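Local coordinates for putative lipoprotein (Bacteroides ovatus, PDB 3OQQ), which is of unknown function but binds calcium ions and is probably a lipoprotein that works outside the cytoplasm, at residues A[22-27]-A[38-43]; A[133-138]-A[343-348]; A[187-192]-A[338-343]. One frame throughout, in Å; residues are numbered along the deposited sequence. Where two conformers were deposited one is given.

Contact 1: residues A[22-27]-A[38-43]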
loop_
_atom_site.group_PDB
_atom_site.type_symbol
_atom_site.label_atom_id
_atom_site.label_comp_id
_atom_site.label_asym_id
_atom_site.label_seq_id
_atom_site.Cartn_x
_atom_site.Cartn_y
_atom_site.Cartn_z
ATOM N N LEU A 22 22.833 -2.223 13.368
ATOM C CA LEU A 22 21.451 -2.502 12.993
ATOM C C LEU A 22 21.392 -3.248 11.660
ATOM O O LEU A 22 22.291 -3.111 10.817
ATOM C CB LEU A 22 20.629 -1.213 12.961
ATOM C CG LEU A 22 20.790 -0.301 14.184
ATOM C CD1 LEU A 22 20.014 0.962 14.003
ATOM C CD2 LEU A 22 20.341 -0.989 15.440
ATOM N N VAL A 23 20.373 -4.109 11.513
ATOM C CA VAL A 23 20.266 -4.970 10.342
ATOM C C VAL A 23 19.007 -4.652 9.509
ATOM O O VAL A 23 18.047 -4.064 10.002
ATOM C CB VAL A 23 20.333 -6.483 10.737
ATOM C CG1 VAL A 23 21.660 -6.822 11.428
ATOM C CG2 VAL A 23 19.144 -6.900 11.613
ATOM N N ASN A 24 19.012 -5.109 8.261
ATOM C CA ASN A 24 17.878 -4.971 7.361
ATOM C C ASN A 24 17.424 -6.353 6.942
ATOM O O ASN A 24 18.264 -7.201 6.679
ATOM C CB ASN A 24 18.260 -4.116 6.173
ATOM C CG ASN A 24 18.550 -2.696 6.570
ATOM O OD1 ASN A 24 17.788 -2.058 7.293
ATOM N ND2 ASN A 24 19.684 -2.188 6.152
ATOM N N VAL A 25 16.101 -6.599 6.951
ATOM C CA VAL A 25 15.518 -7.896 6.585
ATOM C C VAL A 25 14.706 -7.710 5.302
ATOM O O VAL A 25 13.895 -6.782 5.223
ATOM C CB VAL A 25 14.679 -8.500 7.737
ATOM C CG1 VAL A 25 14.109 -9.868 7.353
ATOM C CG2 VAL A 25 15.506 -8.586 9.029
ATOM N N TYR A 26 14.948 -8.573 4.296
ATOM C CA TYR A 26 14.307 -8.523 2.968
ATOM C C TYR A 26 13.602 -9.839 2.634
ATOM O O TYR A 26 14.024 -10.897 3.113
ATOM C CB TYR A 26 15.384 -8.265 1.874
ATOM C CG TYR A 26 16.208 -7.009 2.083
ATOM C CD1 TYR A 26 17.332 -7.015 2.907
ATOM C CD2 TYR A 26 15.883 -5.825 1.432
ATOM C CE1 TYR A 26 18.061 -5.853 3.140
ATOM C CE2 TYR A 26 16.606 -4.651 1.658
ATOM C CZ TYR A 26 17.704 -4.676 2.500
ATOM O OH TYR A 26 18.444 -3.533 2.690
ATOM N N SER A 27 12.559 -9.794 1.795
ATOM C CA SER A 27 11.865 -11.021 1.361
ATOM C C SER A 27 12.574 -11.633 0.124
ATOM O O SER A 27 12.188 -12.710 -0.328
ATOM C CB SER A 27 10.404 -10.715 1.040
ATOM O OG SER A 27 10.323 -9.753 0.001
ATOM N N VAL A 38 11.619 -5.098 7.196
ATOM C CA VAL A 38 11.902 -4.392 8.449
ATOM C C VAL A 38 13.353 -3.869 8.350
ATOM O O VAL A 38 14.248 -4.587 7.903
ATOM C CB VAL A 38 11.587 -5.246 9.726
ATOM C CG1 VAL A 38 12.488 -6.459 9.854
ATOM C CG2 VAL A 38 11.617 -4.406 11.001
ATOM N N GLY A 39 13.520 -2.584 8.646
ATOM C CA GLY A 39 14.804 -1.896 8.572
ATOM C C GLY A 39 15.316 -1.430 9.914
ATOM O O GLY A 39 14.531 -1.278 10.859
ATOM N N ASP A 40 16.659 -1.209 9.990
ATOM C CA ASP A 40 17.422 -0.713 11.146
ATOM C C ASP A 40 17.016 -1.406 12.471
ATOM O O ASP A 40 16.711 -0.746 13.466
ATOM C CB ASP A 40 17.295 0.834 11.242
ATOM C CG ASP A 40 18.032 1.556 10.120
ATOM O OD1 ASP A 40 19.150 1.116 9.760
ATOM O OD2 ASP A 40 17.507 2.572 9.621
ATOM N N VAL A 41 17.058 -2.750 12.461
ATOM C CA VAL A 41 16.690 -3.641 13.566
ATOM C C VAL A 41 17.883 -3.947 14.442
ATOM O O VAL A 41 18.900 -4.419 13.943
ATOM C CB VAL A 41 16.111 -4.963 12.988
ATOM C CG1 VAL A 41 15.624 -5.902 14.085
ATOM C CG2 VAL A 41 15.005 -4.675 11.986
ATOM N N LEU A 42 17.742 -3.736 15.751
ATOM C CA LEU A 42 18.791 -4.085 16.702
ATOM C C LEU A 42 18.614 -5.557 17.086
ATOM O O LEU A 42 17.517 -5.961 17.487
ATOM C CB LEU A 42 18.729 -3.158 17.935
ATOM C CG LEU A 42 19.527 -3.554 19.176
ATOM C CD1 LEU A 42 21.027 -3.519 18.918
ATOM C CD2 LEU A 42 19.177 -2.662 20.330
ATOM N N VAL A 43 19.679 -6.358 16.938
ATOM C CA VAL A 43 19.648 -7.775 17.307
ATOM C C VAL A 43 20.672 -7.981 18.397
ATOM O O VAL A 43 21.859 -8.089 18.111
ATOM C CB VAL A 43 19.857 -8.763 16.122
ATOM C CG1 VAL A 43 19.678 -10.212 16.578
ATOM C CG2 VAL A 43 18.921 -8.454 14.958
#
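V23 and V41 face each other in an antiparallel beta hairpin made by strands 23-26 and 36-41. A G1 beta bulge interrupts it, because D40 and V41 both lie opposite V23. V23 and V41 exchange two backbone hydrogen bonds, V23 N to V41 O and V41 N to V23 O, the second nearly straight at 178°. Beyond the bulge, V25 N donates to V38 O at 2.9 Å, and the return bond from V38 N is weak.

The valines gather on one face of the hairpin. V25 and V38 lie side by side and point the same way, with V25 CB 3.7 Å from V38 CG1. V23 meets V43 at about a right angle, and their CG2 methyls touch at 3.7 Å. With V23 CG1 anti to the carbonyl carbon (chi1 -60°), it is CG2, between backbone N and carbonyl carbon, that meets V43. L103 packs on V25, V41 and V43, so strand 96-104 covers this face.

L22 works at the end of the hairpin. Its CD2 rests 3.7 Å from L42 CB. The L22 and D40 side chains cross at about a right angle, with L22 CD1 3.9 Å from D40 CB. Q165 hydrogen-bonds to D40 O and L42 N.

The N24 amide reaches across to the bulge. D40 N donates to N24 OD1 at 3.0 Å, with the donor tilted 26° from the amide carbonyl plane.

Contact 2: residues A[133-138]-A[343-348]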
loop_
_atom_site.group_PDB
_atom_site.type_symbol
_atom_site.label_atom_id
_atom_site.label_comp_id
_atom_site.label_asym_id
_atom_site.label_seq_id
_atom_site.Cartn_x
_atom_site.Cartn_y
_atom_site.Cartn_z
ATOM N N ASP A 133 -13.951 -0.362 -11.808
ATOM C CA ASP A 133 -14.793 0.779 -11.456
ATOM C C ASP A 133 -16.295 0.553 -11.611
ATOM O O ASP A 133 -17.062 1.495 -11.441
ATOM C CB ASP A 133 -14.391 1.992 -12.325
ATOM C CG ASP A 133 -14.473 1.794 -13.838
ATOM O OD1 ASP A 133 -15.215 0.883 -14.291
ATOM O OD2 ASP A 133 -13.746 2.499 -14.565
ATOM N N GLY A 134 -16.701 -0.645 -11.992
ATOM C CA GLY A 134 -18.088 -0.930 -12.338
ATOM C C GLY A 134 -19.036 -1.376 -11.254
ATOM O O GLY A 134 -20.236 -1.469 -11.535
ATOM N N TRP A 135 -18.535 -1.673 -10.026
ATOM C CA TRP A 135 -19.369 -2.107 -8.896
ATOM C C TRP A 135 -20.677 -1.283 -8.838
ATOM O O TRP A 135 -20.598 -0.063 -8.943
ATOM C CB TRP A 135 -18.585 -1.990 -7.552
ATOM C CG TRP A 135 -19.401 -2.338 -6.346
ATOM C CD1 TRP A 135 -19.711 -3.598 -5.906
ATOM C CD2 TRP A 135 -20.181 -1.430 -5.550
ATOM N NE1 TRP A 135 -20.579 -3.522 -4.833
ATOM C CE2 TRP A 135 -20.882 -2.203 -4.598
ATOM C CE3 TRP A 135 -20.286 -0.027 -5.490
ATOM C CZ2 TRP A 135 -21.721 -1.619 -3.633
ATOM C CZ3 TRP A 135 -21.124 0.550 -4.542
ATOM C CH2 TRP A 135 -21.827 -0.241 -3.626
ATOM N N PRO A 136 -21.893 -1.884 -8.722
ATOM C CA PRO A 136 -22.197 -3.302 -8.483
ATOM C C PRO A 136 -22.306 -4.170 -9.747
ATOM O O PRO A 136 -22.766 -5.294 -9.633
ATOM C CB PRO A 136 -23.537 -3.220 -7.734
ATOM C CG PRO A 136 -24.208 -2.052 -8.349
ATOM C CD PRO A 136 -23.116 -1.059 -8.616
ATOM N N ILE A 137 -21.839 -3.687 -10.918
ATOM C CA ILE A 137 -21.873 -4.442 -12.173
ATOM C C ILE A 137 -20.510 -5.105 -12.424
ATOM O O ILE A 137 -19.463 -4.479 -12.201
ATOM C CB ILE A 137 -22.305 -3.547 -13.371
ATOM C CG1 ILE A 137 -23.710 -2.949 -13.127
ATOM C CG2 ILE A 137 -22.256 -4.341 -14.724
ATOM C CD1 ILE A 137 -24.057 -1.809 -14.031
ATOM N N GLN A 138 -20.537 -6.356 -12.900
ATOM C CA GLN A 138 -19.347 -7.154 -13.213
ATOM C C GLN A 138 -19.681 -8.297 -14.149
ATOM O O GLN A 138 -20.788 -8.832 -14.086
ATOM C CB GLN A 138 -18.747 -7.741 -11.933
ATOM C CG GLN A 138 -17.217 -7.815 -11.948
ATOM C CD GLN A 138 -16.638 -8.177 -10.592
ATOM O OE1 GLN A 138 -17.282 -8.815 -9.761
ATOM N NE2 GLN A 138 -15.377 -7.865 -10.378
ATOM N N LYS A 343 -19.889 7.236 -5.791
ATOM C CA LYS A 343 -19.914 5.809 -5.508
ATOM C C LYS A 343 -18.492 5.366 -5.074
ATOM O O LYS A 343 -17.510 5.685 -5.741
ATOM C CB LYS A 343 -20.371 5.065 -6.756
ATOM C CG LYS A 343 -21.017 3.727 -6.519
ATOM C CD LYS A 343 -20.922 2.878 -7.769
ATOM C CE LYS A 343 -21.811 3.328 -8.901
ATOM N NZ LYS A 343 -21.412 2.687 -10.172
ATOM N N GLU A 344 -18.397 4.678 -3.940
ATOM C CA GLU A 344 -17.163 4.236 -3.305
ATOM C C GLU A 344 -17.023 2.728 -3.438
ATOM O O GLU A 344 -17.952 1.987 -3.098
ATOM C CB GLU A 344 -17.230 4.669 -1.828
ATOM C CG GLU A 344 -15.922 4.809 -1.085
ATOM C CD GLU A 344 -16.168 5.012 0.396
ATOM O OE1 GLU A 344 -16.400 6.165 0.816
ATOM O OE2 GLU A 344 -16.228 3.998 1.125
ATOM N N ILE A 345 -15.869 2.271 -3.967
ATOM C CA ILE A 345 -15.598 0.847 -4.188
ATOM C C ILE A 345 -14.400 0.424 -3.335
ATOM O O ILE A 345 -13.397 1.102 -3.326
ATOM C CB ILE A 345 -15.379 0.557 -5.713
ATOM C CG1 ILE A 345 -16.538 1.148 -6.555
ATOM C CG2 ILE A 345 -15.178 -0.958 -6.012
ATOM C CD1 ILE A 345 -16.293 1.255 -8.082
ATOM N N HIS A 346 -14.524 -0.684 -2.607
ATOM C CA HIS A 346 -13.439 -1.266 -1.818
ATOM C C HIS A 346 -13.182 -2.685 -2.350
ATOM O O HIS A 346 -13.978 -3.194 -3.145
ATOM C CB HIS A 346 -13.819 -1.293 -0.320
ATOM C CG HIS A 346 -13.962 0.067 0.301
ATOM N ND1 HIS A 346 -13.079 0.507 1.248
ATOM C CD2 HIS A 346 -14.897 1.026 0.096
ATOM C CE1 HIS A 346 -13.496 1.712 1.603
ATOM N NE2 HIS A 346 -14.579 2.072 0.926
HETATM N N MSE A 347 -12.116 -3.342 -1.883
HETATM C CA MSE A 347 -11.860 -4.740 -2.266
HETATM C C MSE A 347 -12.789 -5.670 -1.465
HETATM O O MSE A 347 -13.374 -5.244 -0.475
HETATM C CB MSE A 347 -10.396 -5.117 -2.024
HETATM C CG MSE A 347 -9.430 -4.214 -2.782
HETATM SE SE MSE A 347 -7.583 -4.719 -2.596
HETATM C CE MSE A 347 -7.339 -4.263 -0.743
ATOM N N ARG A 348 -12.923 -6.942 -1.899
ATOM C CA ARG A 348 -13.774 -7.916 -1.219
ATOM C C ARG A 348 -13.449 -8.009 0.271
ATOM O O ARG A 348 -12.277 -8.132 0.645
ATOM C CB ARG A 348 -13.602 -9.295 -1.876
ATOM C CG ARG A 348 -14.531 -10.327 -1.309
ATOM C CD ARG A 348 -14.333 -11.688 -1.946
ATOM N NE ARG A 348 -15.387 -12.609 -1.512
ATOM C CZ ARG A 348 -15.292 -13.440 -0.480
ATOM N NH1 ARG A 348 -14.183 -13.486 0.246
ATOM N NH2 ARG A 348 -16.303 -14.233 -0.167
HETATM O O HOH W 1 -19.694 2.601 -12.408
#
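W135 lies against K343 and I345, where the 133-138 loop packs on strand 343-346, an outermost strand, within this chain, of a six-stranded antiparallel sheet. K343 CG comes to the edge of the indole, near its plane, 3.7 Å from W135 CZ3. The lysine chain then bends at chi3 (-71°), which turns its end back to the loop backbone. There K343 NZ donates a hydrogen bond to W135 O at 3.1 Å, tilted 20° from the carbonyl plane.

Water 1 donates to D133 O and accepts a weak bond from K343 NZ, so the ammonium is linked to two carbonyls of the loop. With an alanine at K343, W135 O would probably lose this donor, the bridging water one of its holds, and the indole edge the methylenes packed beside it.

I345 fills the other part of the first shell. Its CG1 is 3.9 Å from W135 CB, and its CD1 methyl reaches D133 O at 3.5 Å.

Further out, L363 and V364 of helix 357-364 and Y356 pack on W135. G134 to I137 form a type VI beta turn, with W135-P136 cis and I137 N hydrogen-bonded to G134 O. D133 N hydrogen-bonds to D149, a calcium ligand, which ties the loop to the metal region.

On the strand, Y376 OH hydrogen-bonds to E344 O. H346 NE2 donates to E344 OE2 at 2.5 Å, with that oxygen only 7° out of the imidazole plane.

Contact 3: residues A[187-192]-A[338-343]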
loop_
_atom_site.group_PDB
_atom_site.type_symbol
_atom_site.label_atom_id
_atom_site.label_comp_id
_atom_site.label_asym_id
_atom_site.label_seq_id
_atom_site.Cartn_x
_atom_site.Cartn_y
_atom_site.Cartn_z
ATOM N N GLY A 187 -10.196 4.055 -16.877
ATOM C CA GLY A 187 -11.640 4.255 -16.837
ATOM C C GLY A 187 -11.953 5.693 -17.110
ATOM O O GLY A 187 -11.111 6.547 -16.839
ATOM N N ILE A 188 -13.182 5.951 -17.594
ATOM C CA ILE A 188 -13.674 7.287 -17.934
ATOM C C ILE A 188 -14.161 8.004 -16.676
ATOM O O ILE A 188 -13.934 9.211 -16.534
ATOM C CB ILE A 188 -14.809 7.163 -19.011
ATOM C CG1 ILE A 188 -14.239 6.684 -20.358
ATOM C CG2 ILE A 188 -15.594 8.460 -19.204
ATOM C CD1 ILE A 188 -15.171 5.740 -21.128
ATOM N N TYR A 189 -14.841 7.274 -15.785
ATOM C CA TYR A 189 -15.460 7.825 -14.595
ATOM C C TYR A 189 -14.680 7.777 -13.261
ATOM O O TYR A 189 -15.158 8.462 -12.364
ATOM C CB TYR A 189 -16.833 7.151 -14.424
ATOM C CG TYR A 189 -17.698 7.365 -15.645
ATOM C CD1 TYR A 189 -18.211 8.624 -15.944
ATOM C CD2 TYR A 189 -17.888 6.345 -16.580
ATOM C CE1 TYR A 189 -18.948 8.849 -17.103
ATOM C CE2 TYR A 189 -18.630 6.558 -17.746
ATOM C CZ TYR A 189 -19.195 7.804 -17.978
ATOM O OH TYR A 189 -19.963 8.043 -19.093
ATOM N N PRO A 190 -13.536 7.066 -13.042
ATOM C CA PRO A 190 -12.862 7.160 -11.720
ATOM C C PRO A 190 -12.414 8.595 -11.416
ATOM O O PRO A 190 -11.952 9.297 -12.301
ATOM C CB PRO A 190 -11.655 6.225 -11.858
ATOM C CG PRO A 190 -12.001 5.303 -12.983
ATOM C CD PRO A 190 -12.816 6.139 -13.938
ATOM N N THR A 191 -12.592 9.040 -10.173
ATOM C CA THR A 191 -12.258 10.406 -9.788
ATOM C C THR A 191 -11.318 10.449 -8.587
ATOM O O THR A 191 -10.560 11.401 -8.456
ATOM C CB THR A 191 -13.547 11.186 -9.464
ATOM O OG1 THR A 191 -14.293 10.452 -8.495
ATOM C CG2 THR A 191 -14.425 11.440 -10.704
ATOM N N VAL A 192 -11.438 9.474 -7.671
ATOM C CA VAL A 192 -10.682 9.460 -6.416
ATOM C C VAL A 192 -10.109 8.075 -6.133
ATOM O O VAL A 192 -10.702 7.073 -6.517
ATOM C CB VAL A 192 -11.585 9.907 -5.203
ATOM C CG1 VAL A 192 -10.782 9.995 -3.898
ATOM C CG2 VAL A 192 -12.314 11.232 -5.462
ATOM N N LYS A 338 -13.209 6.127 -5.727
ATOM C CA LYS A 338 -14.497 6.755 -5.978
ATOM C C LYS A 338 -14.625 7.037 -7.460
ATOM O O LYS A 338 -13.632 7.281 -8.159
ATOM C CB LYS A 338 -14.736 8.039 -5.179
ATOM C CG LYS A 338 -14.873 7.855 -3.694
ATOM C CD LYS A 338 -15.739 8.984 -3.149
ATOM C CE LYS A 338 -15.069 9.716 -2.046
ATOM N NZ LYS A 338 -15.977 10.746 -1.471
ATOM N N VAL A 339 -15.854 6.934 -7.945
ATOM C CA VAL A 339 -16.176 7.211 -9.339
ATOM C C VAL A 339 -17.136 8.382 -9.352
ATOM O O VAL A 339 -17.781 8.664 -8.325
ATOM C CB VAL A 339 -16.721 5.964 -10.089
ATOM C CG1 VAL A 339 -15.732 4.794 -9.997
ATOM C CG2 VAL A 339 -18.096 5.560 -9.578
ATOM N N ASN A 340 -17.192 9.099 -10.485
ATOM C CA ASN A 340 -18.052 10.264 -10.694
ATOM C C ASN A 340 -19.439 10.035 -10.091
ATOM O O ASN A 340 -20.082 9.038 -10.393
ATOM C CB ASN A 340 -18.164 10.542 -12.192
ATOM C CG ASN A 340 -18.858 11.828 -12.507
ATOM O OD1 ASN A 340 -18.437 12.911 -12.073
ATOM N ND2 ASN A 340 -19.968 11.719 -13.212
ATOM N N GLY A 341 -19.868 10.928 -9.206
ATOM C CA GLY A 341 -21.144 10.757 -8.528
ATOM C C GLY A 341 -20.989 10.375 -7.067
ATOM O O GLY A 341 -21.956 10.475 -6.315
ATOM N N GLY A 342 -19.791 9.928 -6.661
ATOM C CA GLY A 342 -19.504 9.599 -5.268
ATOM C C GLY A 342 -19.612 8.144 -4.848
ATOM O O GLY A 342 -19.458 7.834 -3.663
ATOM N N LYS A 343 -19.889 7.236 -5.791
ATOM C CA LYS A 343 -19.914 5.809 -5.508
ATOM C C LYS A 343 -18.492 5.366 -5.074
ATOM O O LYS A 343 -17.510 5.685 -5.741
ATOM C CB LYS A 343 -20.371 5.065 -6.756
ATOM C CG LYS A 343 -21.017 3.727 -6.519
ATOM C CD LYS A 343 -20.922 2.878 -7.769
ATOM C CE LYS A 343 -21.811 3.328 -8.901
ATOM N NZ LYS A 343 -21.412 2.687 -10.172
#
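K338 O is gripped by two backbone hydrogen-bond donors of the other strand, T191 N at 2.9 Å and V192 N at 3.1 Å. Both come from the same face of the carbonyl plane. The bond from T191 N is nearly straight, at 178°. V192 N lies farther above the plane, 40° out of it. T191 OG1 is also near this oxygen, but that bond is weak and not settled. The hydroxyl sits there because OG1 lies between the backbone N and the carbonyl carbon of T191 (chi1 53°).

T191 and V192 thus both face K338, which makes a classic beta bulge. It lies where strands 190-198 and 333-339 pair antiparallel inside the six-stranded sheet. Within the bulge, K338 N returns a hydrogen bond to V192 O at 2.8 Å. The side chains of V192 and K338 lie side by side and point the same way, with their CB atoms 3.7 Å apart. Farther out the K338 chain departs from V192, bent at chi3, and its NZ hydrogen-bonds to a triethylene glycol, probably from the crystallisation liquor.

On the other side of the bulge, N340 N donates to Y189 O at 2.8 Å. V339 CA adds a CA-H...O contact to the same oxygen. N340 CB comes to the edge of the Y189 ring, near its plane. T191 CG2 packs 3.6 Å from N340 N.

After V339 the chain turns back through G341 and G342. G342 and K343 both face V339 in a G1 beta bulge, in which V339 N donates to K343 O at 3.0 Å.

From the N terminus, contact 1 comes first and closes a short hairpin loop between strands 23-26 and 36-41. It is complete before the others open and lies on the opposite side of the chain's centre, with contact centres about 38 and 40 Å away. Contact 2 joins the loop after strand 122-131 to strand 343-346, closing a span of some two hundred residues. Contact 3 is nested within that span and pairs strands 190-198 and 333-339. The two share K343, and their strands 333-339 and 343-346 are neighbours in one sheet. They also touch directly: D133 packs on G187, P190 and V339.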